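Local coordinates for cyclic UMP-AMP synthase (Rhodothermus marinus SG0.5JP17-172, PDB 6E0K), which makes the cyclic dinucleotide 3',3'-cUAMP from UTP and ATP, a second messenger that triggers abortive infection in a bacterial antiphage defence system, at residues V238-W241 with L242-D246; A176-N179 with Q180-E184; D98-R101 with A102-Y106. One frame throughout, in Å; residues are numbered along the deposited sequence.

None of the three contacts closes a long loop: each is local, joining residues about a turn apart along a helix or just past its end, and they follow in series along the chain without nesting or crossing. Contact 3 comes first, on helix 92-107 of the nucleotidyltransferase domain, packed against helix 18-32 and strands 112-114 and 119-122. Contact 2 follows at the end of helix 168-181, where the chain turns into helix 186-202. Contact 1 lies in the C-terminal part of helix 231-244, against helices 186-202, 212-220 and 269-285. Contacts 1 and 2 have centres about 20 Å apart; contact 3 is on the opposite side of the chain's centre from both.

Contact 1 (V238-W241 with L242-D246); sequences VINW and LKRAD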
loop_
_atom_site.group_PDB
_atom_site.type_symbol
_atom_site.label_atom_id
_atom_site.label_comp_id
_atom_site.label_asym_id
_atom_site.label_seq_id
_atom_site.Cartn_x
_atom_site.Cartn_y
_atom_site.Cartn_z
ATOM N N VAL A 238 12.290 17.939 0.238
ATOM C CA VAL A 238 12.116 16.535 0.598
ATOM C C VAL A 238 13.402 15.759 0.338
ATOM O O VAL A 238 13.891 15.025 1.209
ATOM C CB VAL A 238 10.924 15.925 -0.170
ATOM C CG1 VAL A 238 10.953 14.414 -0.086
ATOM C CG2 VAL A 238 9.595 16.487 0.369
ATOM N N ILE A 239 13.965 15.900 -0.869
ATOM C CA ILE A 239 15.124 15.093 -1.236
ATOM C C ILE A 239 16.333 15.488 -0.400
ATOM O O ILE A 239 17.103 14.628 0.040
ATOM C CB ILE A 239 15.426 15.206 -2.744
ATOM C CG1 ILE A 239 14.305 14.557 -3.573
ATOM C CG2 ILE A 239 16.811 14.599 -3.065
ATOM C CD1 ILE A 239 14.132 13.041 -3.340
ATOM N N ASN A 240 16.506 16.782 -0.145
ATOM C CA ASN A 240 17.647 17.203 0.662
ATOM C C ASN A 240 17.534 16.733 2.106
ATOM O O ASN A 240 18.554 16.396 2.719
ATOM C CB ASN A 240 17.813 18.714 0.589
ATOM C CG ASN A 240 18.493 19.141 -0.695
ATOM O OD1 ASN A 240 19.382 18.443 -1.191
ATOM N ND2 ASN A 240 18.080 20.270 -1.245
ATOM N N TRP A 241 16.325 16.699 2.667
ATOM C CA TRP A 241 16.187 16.167 4.020
ATOM C C TRP A 241 16.492 14.673 4.056
ATOM O O TRP A 241 17.187 14.198 4.963
ATOM C CB TRP A 241 14.785 16.446 4.570
ATOM C CG TRP A 241 14.639 15.994 5.993
ATOM C CD1 TRP A 241 14.925 16.722 7.114
ATOM C CD2 TRP A 241 14.196 14.710 6.454
ATOM N NE1 TRP A 241 14.684 15.975 8.242
ATOM C CE2 TRP A 241 14.248 14.733 7.863
ATOM C CE3 TRP A 241 13.763 13.542 5.814
ATOM C CZ2 TRP A 241 13.871 13.640 8.642
ATOM C CZ3 TRP A 241 13.397 12.451 6.587
ATOM C CH2 TRP A 241 13.453 12.507 7.988
ATOM N N LEU A 242 15.983 13.912 3.084
ATOM C CA LEU A 242 16.245 12.474 3.048
ATOM C C LEU A 242 17.736 12.174 2.904
ATOM O O LEU A 242 18.246 11.214 3.499
ATOM C CB LEU A 242 15.449 11.830 1.906
ATOM C CG LEU A 242 13.947 11.664 2.177
ATOM C CD1 LEU A 242 13.202 11.355 0.890
ATOM C CD2 LEU A 242 13.697 10.567 3.216
ATOM N N LYS A 243 18.456 12.990 2.125
ATOM C CA LYS A 243 19.889 12.768 1.929
ATOM C C LYS A 243 20.666 12.910 3.227
ATOM O O LYS A 243 21.722 12.281 3.392
ATOM C CB LYS A 243 20.421 13.745 0.874
ATOM C CG LYS A 243 20.149 13.293 -0.545
ATOM C CD LYS A 243 20.225 14.441 -1.542
ATOM C CE LYS A 243 21.595 15.052 -1.633
ATOM N NZ LYS A 243 21.585 16.120 -2.687
ATOM N N ARG A 244 20.169 13.733 4.149
ATOM C CA ARG A 244 20.830 13.999 5.422
ATOM C C ARG A 244 20.258 13.190 6.577
ATOM O O ARG A 244 20.777 13.288 7.694
ATOM C CB ARG A 244 20.739 15.495 5.741
ATOM C CG ARG A 244 21.457 16.367 4.722
ATOM C CD ARG A 244 20.998 17.814 4.748
ATOM N NE ARG A 244 21.823 18.650 3.873
ATOM C CZ ARG A 244 21.758 18.651 2.543
ATOM N NH1 ARG A 244 20.905 17.852 1.901
ATOM N NH2 ARG A 244 22.560 19.446 1.845
ATOM N N ALA A 245 19.222 12.392 6.341
ATOM C CA ALA A 245 18.510 11.724 7.417
ATOM C C ALA A 245 19.154 10.387 7.761
ATOM O O ALA A 245 19.871 9.782 6.957
ATOM C CB ALA A 245 17.045 11.508 7.042
ATOM N N ASP A 246 18.887 9.934 8.984
ATOM C CA ASP A 246 19.214 8.573 9.402
ATOM C C ASP A 246 18.019 7.708 9.041
ATOM O O ASP A 246 16.985 7.746 9.708
ATOM C CB ASP A 246 19.525 8.522 10.895
ATOM C CG ASP A 246 19.818 7.111 11.396
ATOM O OD1 ASP A 246 19.765 6.149 10.605
ATOM O OD2 ASP A 246 20.121 6.967 12.604
#
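Leu242 and Ala245 both touch the indole of Trp241, the alanine from over one face. The tryptophan's CG stands anti to the backbone N (chi1 -176°), which swings the ring toward the end of the helix. There the methyl CB of Ala245 lies 3.9 Å from the centroid of the six-membered ring, a CH-pi contact. Leu242 crosses the indole at a slant, and its CD2 is 3.9 Å from Trp241 CZ3. Its other methyl, CD1, turns back one turn to lie alongside Val238 CG1 at 3.9 Å, so the forked leucine bridges valine and indole. Leu218 and Leu276 of neighbouring helices also touch it, Pro223 and Phe250 the tryptophan.

The extended chain of Arg244 runs back beside Asn240, and NH1 donates to Asn240 O at 2.9 Å. That oxygen lies near the guanidinium plane, but the bond meets the carbonyl well off its axis, with a C=O...N angle of 113°. NH1 has a weak second bond to Asn240 OD1. Lys243 sends its ammonium to Asp280. Backbone bonds Leu242 N to Val238 O and Lys243 N to Ile239 O are regular i to i+4, whereas Arg244 N makes only weak bonds to Asn240 O and Trp241 O. This is the last turn of a helix, where an arginine side chain bonds a main-chain carbonyl one turn back and an alanine methyl covers an indole face.

Contact 2 (A176-N179 with Q180-E184); sequences AAKN and QQTNE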
loop_
_atom_site.group_PDB
_atom_site.type_symbol
_atom_site.label_atom_id
_atom_site.label_comp_id
_atom_site.label_asym_id
_atom_site.label_seq_id
_atom_site.Cartn_x
_atom_site.Cartn_y
_atom_site.Cartn_z
ATOM N N ALA A 176 -3.787 9.787 5.364
ATOM C CA ALA A 176 -4.789 10.846 5.318
ATOM C C ALA A 176 -4.486 11.927 6.348
ATOM O O ALA A 176 -4.604 13.125 6.059
ATOM C CB ALA A 176 -6.182 10.249 5.541
ATOM N N ALA A 177 -4.055 11.525 7.545
ATOM C CA ALA A 177 -3.727 12.505 8.576
ATOM C C ALA A 177 -2.558 13.380 8.149
ATOM O O ALA A 177 -2.582 14.597 8.346
ATOM C CB ALA A 177 -3.403 11.801 9.892
ATOM N N LYS A 178 -1.518 12.775 7.575
ATOM C CA LYS A 178 -0.394 13.565 7.097
ATOM C C LYS A 178 -0.831 14.496 5.975
ATOM O O LYS A 178 -0.374 15.642 5.897
ATOM C CB LYS A 178 0.737 12.643 6.629
ATOM C CG LYS A 178 2.017 13.386 6.302
ATOM C CD LYS A 178 3.122 12.403 5.925
ATOM C CE LYS A 178 4.455 13.115 5.728
ATOM N NZ LYS A 178 5.034 13.522 7.071
ATOM N N ASN A 179 -1.744 14.035 5.112
ATOM C CA ASN A 179 -2.212 14.914 4.044
ATOM C C ASN A 179 -2.960 16.112 4.615
ATOM O O ASN A 179 -2.796 17.235 4.134
ATOM C CB ASN A 179 -3.101 14.151 3.052
ATOM C CG ASN A 179 -3.156 14.831 1.688
ATOM O OD1 ASN A 179 -2.122 15.175 1.125
ATOM N ND2 ASN A 179 -4.368 15.050 1.169
ATOM N N GLN A 180 -3.784 15.895 5.645
ATOM C CA GLN A 180 -4.485 17.013 6.271
ATOM C C GLN A 180 -3.503 18.010 6.855
ATOM O O GLN A 180 -3.664 19.227 6.689
ATOM C CB GLN A 180 -5.438 16.504 7.357
ATOM C CG GLN A 180 -6.528 15.593 6.834
ATOM C CD GLN A 180 -7.400 16.274 5.803
ATOM O OE1 GLN A 180 -7.233 16.084 4.596
ATOM N NE2 GLN A 180 -8.335 17.075 6.271
ATOM N N GLN A 181 -2.451 17.513 7.504
ATOM C CA GLN A 181 -1.522 18.370 8.228
ATOM C C GLN A 181 -0.498 19.059 7.329
ATOM O O GLN A 181 0.162 20.008 7.770
ATOM C CB GLN A 181 -0.824 17.535 9.296
ATOM C CG GLN A 181 -1.792 17.143 10.396
ATOM C CD GLN A 181 -1.687 18.094 11.542
ATOM O OE1 GLN A 181 -0.858 17.905 12.427
ATOM N NE2 GLN A 181 -2.480 19.165 11.508
ATOM N N THR A 182 -0.361 18.625 6.077
ATOM C CA THR A 182 0.475 19.297 5.092
ATOM C C THR A 182 -0.338 20.152 4.134
ATOM O O THR A 182 0.121 20.410 3.021
ATOM C CB THR A 182 1.280 18.278 4.282
ATOM O OG1 THR A 182 0.379 17.334 3.688
ATOM C CG2 THR A 182 2.282 17.545 5.158
ATOM N N ASN A 183 -1.531 20.592 4.544
ATOM C CA ASN A 183 -2.415 21.376 3.682
ATOM C C ASN A 183 -2.580 20.720 2.317
ATOM O O ASN A 183 -2.592 21.387 1.280
ATOM C CB ASN A 183 -1.930 22.817 3.554
ATOM C CG ASN A 183 -1.981 23.549 4.881
ATOM O OD1 ASN A 183 -0.968 23.687 5.573
ATOM N ND2 ASN A 183 -3.172 23.990 5.261
ATOM N N GLU A 184 -2.698 19.390 2.332
ATOM C CA GLU A 184 -3.046 18.560 1.186
ATOM C C GLU A 184 -1.920 18.462 0.166
ATOM O O GLU A 184 -2.157 18.120 -0.995
ATOM C CB GLU A 184 -4.361 19.037 0.547
ATOM C CG GLU A 184 -5.500 18.994 1.570
ATOM C CD GLU A 184 -6.826 19.497 1.033
ATOM O OE1 GLU A 184 -6.967 20.718 0.834
ATOM O OE2 GLU A 184 -7.727 18.662 0.821
HETATM O O HOH W 1 -4.380 16.195 -1.589
HETATM O O HOH W 2 -6.708 13.519 3.213
#
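The backbone bonds Gln180 N to Ala176 O (2.9 Å), Gln181 N to Ala177 O and Thr182 N to Lys178 O (3.0 Å) carry the helical pattern on to Thr182, the first residue to leave helical angles, after which Glu184 N reaches back to Asn179 O at 2.8 Å. Asn183, with positive phi, completes the turn, and its N bonds weakly to Gln180 O.

The Asn179 amide lies against the Glu184 backbone, with OD1 3.5 Å from Glu184 CA. CG is anti to the backbone N (chi1 -158°), which carries the amide toward the turn. Its OD1 accepts from Lys187 N at the start of the next helix, and a water bridges ND2 to Glu184 O, with 3.0 Å from ND2 to the water. Thr182 folds its hydroxyl over the helix end, so that Lys178 O meets OG1 (2.9 Å) as well as N; OG1 is also 3.2 Å from Asn179 O, two acceptors competing for one proton. The long Lys178 side chain leads elsewhere, to a salt bridge with Asp224 and cation-pi contacts with Tyr186 and Tyr220. Together the Glu184-Asn179 and Asn183-Gln180 bonds make a Schellman motif, the C-terminal cap that ends helix 168-181 before helix 186-202.

Contact 3 (D98-R101 with A102-Y106); sequences DVER and ALTDY
Glu100 O is gripped twice by Thr104, at 2.9 Å by its backbone N and at 2.8 Å by its hydroxyl OG1. The two donors come from opposite faces of the carbonyl plane, OG1 standing 37° out of it. With OG1 anti to its own carbonyl carbon (chi1 -58°), the hydroxyl is turned back along the helix, and its proton goes to the carbonyl one turn earlier.

One turn of the helix also brings Val99 alongside Leu103, where CG1 of the valine meets CD1 of the leucine at 3.8 Å. The main chain is regular, with Leu103 N to Val99 O at 2.9 Å and Asp105 N to Arg101 O at 2.8 Å. Arg101 bends at chi3 and curls back toward Asp98; its NH2 makes a salt bridge to Asp98 OD1 at 3.0 Å, approaching from above the carboxylate plane. Asp98 also accepts from Tyr34 and Tyr90, so several donors share this buried acid. Glu100, for its part, pairs with Arg114.

Helix 92-107 packs against helix 18-32 and against strands 112-114 and 119-122: Ala102 and Leu103 touch Leu31 of the helix, while Val99 and Leu103 rest on Leu119, a UTP-binding residue of strand 119-122, and Thr104 touches Val112 of strand 112-114.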
loop_
_atom_site.group_PDB
_atom_site.type_symbol
_atom_site.label_atom_id
_atom_site.label_comp_id
_atom_site.label_asym_id
_atom_site.label_seq_id
_atom_site.Cartn_x
_atom_site.Cartn_y
_atom_site.Cartn_z
ATOM N N ASP A 98 -15.213 -19.926 0.558
ATOM C CA ASP A 98 -16.490 -19.238 0.383
ATOM C C ASP A 98 -16.343 -18.008 -0.505
ATOM O O ASP A 98 -17.198 -17.755 -1.365
ATOM C CB ASP A 98 -17.074 -18.838 1.738
ATOM C CG ASP A 98 -17.781 -19.988 2.427
ATOM O OD1 ASP A 98 -18.424 -20.811 1.735
ATOM O OD2 ASP A 98 -17.691 -20.068 3.677
ATOM N N VAL A 99 -15.290 -17.209 -0.288
ATOM C CA VAL A 99 -15.081 -16.032 -1.131
ATOM C C VAL A 99 -14.890 -16.449 -2.583
ATOM O O VAL A 99 -15.483 -15.861 -3.496
ATOM C CB VAL A 99 -13.889 -15.200 -0.629
ATOM C CG1 VAL A 99 -13.621 -14.051 -1.591
ATOM C CG2 VAL A 99 -14.154 -14.647 0.767
ATOM N N GLU A 100 -14.064 -17.479 -2.818
ATOM C CA GLU A 100 -13.853 -17.961 -4.184
ATOM C C GLU A 100 -15.167 -18.401 -4.824
ATOM O O GLU A 100 -15.438 -18.068 -5.986
ATOM C CB GLU A 100 -12.832 -19.101 -4.183
ATOM C CG GLU A 100 -12.424 -19.605 -5.566
ATOM C CD GLU A 100 -11.461 -20.779 -5.474
ATOM O OE1 GLU A 100 -11.656 -21.643 -4.590
ATOM O OE2 GLU A 100 -10.505 -20.838 -6.274
ATOM N N ARG A 101 -16.004 -19.126 -4.076
ATOM C CA ARG A 101 -17.291 -19.560 -4.614
ATOM C C ARG A 101 -18.185 -18.369 -4.934
ATOM O O ARG A 101 -18.833 -18.338 -5.984
ATOM C CB ARG A 101 -17.989 -20.494 -3.626
ATOM C CG ARG A 101 -17.581 -21.947 -3.761
ATOM C CD ARG A 101 -18.514 -22.852 -2.973
ATOM N NE ARG A 101 -18.292 -22.719 -1.537
ATOM C CZ ARG A 101 -17.312 -23.333 -0.884
ATOM N NH1 ARG A 101 -16.469 -24.114 -1.548
ATOM N NH2 ARG A 101 -17.167 -23.164 0.424
ATOM N N ALA A 102 -18.222 -17.380 -4.043
ATOM C CA ALA A 102 -19.048 -16.198 -4.266
ATOM C C ALA A 102 -18.625 -15.464 -5.529
ATOM O O ALA A 102 -19.466 -15.057 -6.341
ATOM C CB ALA A 102 -18.947 -15.268 -3.059
ATOM N N LEU A 103 -17.323 -15.276 -5.710
ATOM C CA LEU A 103 -16.854 -14.561 -6.893
ATOM C C LEU A 103 -17.102 -15.371 -8.161
ATOM O O LEU A 103 -17.521 -14.822 -9.182
ATOM C CB LEU A 103 -15.372 -14.233 -6.743
ATOM C CG LEU A 103 -15.073 -13.305 -5.565
ATOM C CD1 LEU A 103 -13.562 -13.218 -5.342
ATOM C CD2 LEU A 103 -15.679 -11.933 -5.814
ATOM N N THR A 104 -16.830 -16.674 -8.116
ATOM C CA THR A 104 -17.069 -17.526 -9.274
ATOM C C THR A 104 -18.548 -17.565 -9.644
ATOM O O THR A 104 -18.899 -17.544 -10.830
ATOM C CB THR A 104 -16.547 -18.934 -8.981
ATOM O OG1 THR A 104 -15.142 -18.861 -8.674
ATOM C CG2 THR A 104 -16.757 -19.843 -10.177
ATOM N N ASP A 105 -19.432 -17.628 -8.643
ATOM C CA ASP A 105 -20.866 -17.642 -8.932
ATOM C C ASP A 105 -21.276 -16.380 -9.674
ATOM O O ASP A 105 -22.108 -16.425 -10.588
ATOM C CB ASP A 105 -21.689 -17.745 -7.642
ATOM C CG ASP A 105 -21.621 -19.118 -6.983
ATOM O OD1 ASP A 105 -21.234 -20.114 -7.635
ATOM O OD2 ASP A 105 -21.987 -19.196 -5.785
ATOM N N TYR A 106 -20.705 -15.242 -9.288
ATOM C CA TYR A 106 -21.148 -13.976 -9.856
ATOM C C TYR A 106 -20.512 -13.701 -11.221
ATOM O O TYR A 106 -21.218 -13.373 -12.183
ATOM C CB TYR A 106 -20.860 -12.841 -8.874
ATOM C CG TYR A 106 -21.326 -11.497 -9.376
ATOM C CD1 TYR A 106 -22.653 -11.111 -9.248
ATOM C CD2 TYR A 106 -20.436 -10.626 -9.980
ATOM C CE1 TYR A 106 -23.083 -9.884 -9.717
ATOM C CE2 TYR A 106 -20.848 -9.402 -10.443
ATOM C CZ TYR A 106 -22.173 -9.034 -10.311
ATOM O OH TYR A 106 -22.564 -7.799 -10.783
#